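Local coordinates for UPF0678 fatty acid-binding protein-like protein ERS007657_00996 (PDB 6R3W) that binds heme b in a cleft of its beta-barrel and probably isomerises peroxynitrite to nitrate, at residues 77-82 with 104-109. Numbering follows the deposited sequence.
Sequences GCVELV and IELELS
Val79 and Leu108 meet inside the barrel of this nitrobindin and illustrate how strands that are not sheet neighbours can still touch through their side chains. Strands 78-85 and 103-118 are separated in the sheet by strand 89-100, which lies between them and pairs with both; the axes of 78-82 and 104-109 come within 8.0 Å, their N-to-C directions 54° apart. Most of the contact falls on one methyl: CD2 of Leu108 approaches CG2 of Val79 to 3.6 Å, with the two side chains crossing at about a right angle. With CG1 of Val79 anti to the carbonyl carbon (chi1 -84°), CG2 falls between the backbone N and the carbonyl carbon and faces Leu108. CD2 of Leu108 also rests on the CB methylene of Leu81, at 3.8 Å, and thus serves two inward-facing residues of strand 78-85. Leu106 contributes more loosely, its CD2 lying 4.3 Å from CG1 of Val79, the other valine branch. All four residues are buried. Tyr97 of the intervening strand touches both Val79 and Leu106, while Leu71 touches Val79 and Leu81, extending the apolar layer to strand 63-73. The CB of Glu80, between Val79 and Leu81, points away from 104-109, and its carboxylate is salt-bridged to Arg72. With only aliphatic carbon meeting across the two segments, the contact depends on shape and exclusion of water rather than directional bonds, consistent with the hydrophobic interior of a calycin barrel.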
loop_
_atom_site.group_PDB
_atom_site.type_symbol
_atom_site.label_atom_id
_atom_site.label_comp_id
_atom_site.label_asym_id
_atom_site.label_seq_id
_atom_site.Cartn_x
_atom_site.Cartn_y
_atom_site.Cartn_z
ATOM N N GLY A 77 11.276 -13.242 -1.388
ATOM C CA GLY A 77 11.911 -12.327 -0.413
ATOM C C GLY A 77 11.945 -10.881 -0.902
ATOM O O GLY A 77 12.188 -9.982 -0.073
ATOM N N CYS A 78 11.749 -10.675 -2.191
ATOM C CA CYS A 78 11.842 -9.372 -2.890
ATOM C C CYS A 78 10.456 -8.985 -3.395
ATOM O O CYS A 78 9.762 -9.860 -3.961
ATOM C CB CYS A 78 12.827 -9.513 -4.047
ATOM S SG CYS A 78 13.095 -8.029 -5.050
ATOM N N VAL A 79 10.088 -7.716 -3.268
ATOM C CA VAL A 79 8.806 -7.212 -3.803
ATOM C C VAL A 79 9.038 -5.937 -4.609
ATOM O O VAL A 79 9.838 -5.077 -4.221
ATOM C CB VAL A 79 7.743 -6.996 -2.707
ATOM C CG1 VAL A 79 7.011 -8.286 -2.390
ATOM C CG2 VAL A 79 8.313 -6.398 -1.436
ATOM N N GLU A 80 8.225 -5.793 -5.642
ATOM C CA GLU A 80 8.009 -4.545 -6.404
ATOM C C GLU A 80 6.507 -4.251 -6.355
ATOM O O GLU A 80 5.725 -5.046 -6.898
ATOM C CB GLU A 80 8.514 -4.664 -7.853
ATOM C CG GLU A 80 10.012 -4.874 -7.980
ATOM C CD GLU A 80 10.454 -5.464 -9.295
ATOM O OE1 GLU A 80 9.588 -5.845 -10.087
ATOM O OE2 GLU A 80 11.693 -5.495 -9.546
ATOM N N LEU A 81 6.123 -3.123 -5.752
ATOM C CA LEU A 81 4.723 -2.646 -5.678
ATOM C C LEU A 81 4.554 -1.554 -6.724
ATOM O O LEU A 81 5.280 -0.565 -6.684
ATOM C CB LEU A 81 4.424 -2.124 -4.272
ATOM C CG LEU A 81 3.030 -1.538 -4.060
ATOM C CD1 LEU A 81 1.938 -2.599 -4.244
ATOM C CD2 LEU A 81 2.935 -0.918 -2.676
ATOM N N VAL A 82 3.663 -1.795 -7.670
ATOM C CA VAL A 82 3.504 -0.976 -8.881
ATOM C C VAL A 82 2.097 -0.393 -8.878
ATOM O O VAL A 82 1.146 -1.182 -8.937
ATOM C CB VAL A 82 3.737 -1.848 -10.120
ATOM C CG1 VAL A 82 3.666 -1.037 -11.398
ATOM C CG2 VAL A 82 5.053 -2.609 -10.052
ATOM N N ILE A 104 3.700 -11.627 8.689
ATOM C CA ILE A 104 4.470 -11.186 7.505
ATOM C C ILE A 104 4.774 -9.714 7.699
ATOM O O ILE A 104 3.836 -8.951 7.924
ATOM C CB ILE A 104 3.689 -11.414 6.197
ATOM C CG1 ILE A 104 3.344 -12.881 5.987
ATOM C CG2 ILE A 104 4.450 -10.848 5.008
ATOM C CD1 ILE A 104 2.238 -13.103 4.989
ATOM N N GLU A 105 6.027 -9.331 7.520
ATOM C CA GLU A 105 6.442 -7.922 7.533
ATOM C C GLU A 105 6.986 -7.584 6.160
ATOM O O GLU A 105 7.949 -8.239 5.724
ATOM C CB GLU A 105 7.453 -7.669 8.639
ATOM C CG GLU A 105 6.849 -7.829 10.018
ATOM C CD GLU A 105 7.850 -7.841 11.142
ATOM O OE1 GLU A 105 8.612 -8.824 11.244
ATOM O OE2 GLU A 105 7.801 -6.927 11.958
ATOM N N LEU A 106 6.404 -6.569 5.515
ATOM C CA LEU A 106 6.896 -6.054 4.227
ATOM C C LEU A 106 7.404 -4.633 4.429
ATOM O O LEU A 106 6.716 -3.820 5.081
ATOM C CB LEU A 106 5.792 -6.066 3.177
ATOM C CG LEU A 106 5.145 -7.399 2.879
ATOM C CD1 LEU A 106 3.784 -7.485 3.531
ATOM C CD2 LEU A 106 5.030 -7.597 1.384
ATOM N N GLU A 107 8.573 -4.346 3.885
ATOM C CA GLU A 107 9.164 -3.004 3.922
ATOM C C GLU A 107 9.489 -2.593 2.493
ATOM O O GLU A 107 10.255 -3.302 1.842
ATOM C CB GLU A 107 10.423 -3.003 4.798
ATOM C CG GLU A 107 10.147 -3.261 6.271
ATOM C CD GLU A 107 9.303 -2.197 6.956
ATOM O OE1 GLU A 107 9.324 -1.061 6.492
ATOM O OE2 GLU A 107 8.748 -2.485 8.044
ATOM N N LEU A 108 8.912 -1.494 2.033
ATOM C CA LEU A 108 9.093 -1.046 0.636
ATOM C C LEU A 108 9.362 0.449 0.609
ATOM O O LEU A 108 8.940 1.157 1.525
ATOM C CB LEU A 108 7.851 -1.338 -0.195
ATOM C CG LEU A 108 7.348 -2.767 -0.199
ATOM C CD1 LEU A 108 6.254 -2.936 0.815
ATOM C CD2 LEU A 108 6.891 -3.139 -1.596
ATOM N N SER A 109 9.971 0.911 -0.463
ATOM C CA SER A 109 10.195 2.349 -0.649
ATOM C C SER A 109 10.433 2.661 -2.124
ATOM O O SER A 109 11.132 1.883 -2.806
ATOM C CB SER A 109 11.382 2.809 0.175
ATOM O OG SER A 109 11.659 4.185 -0.027
#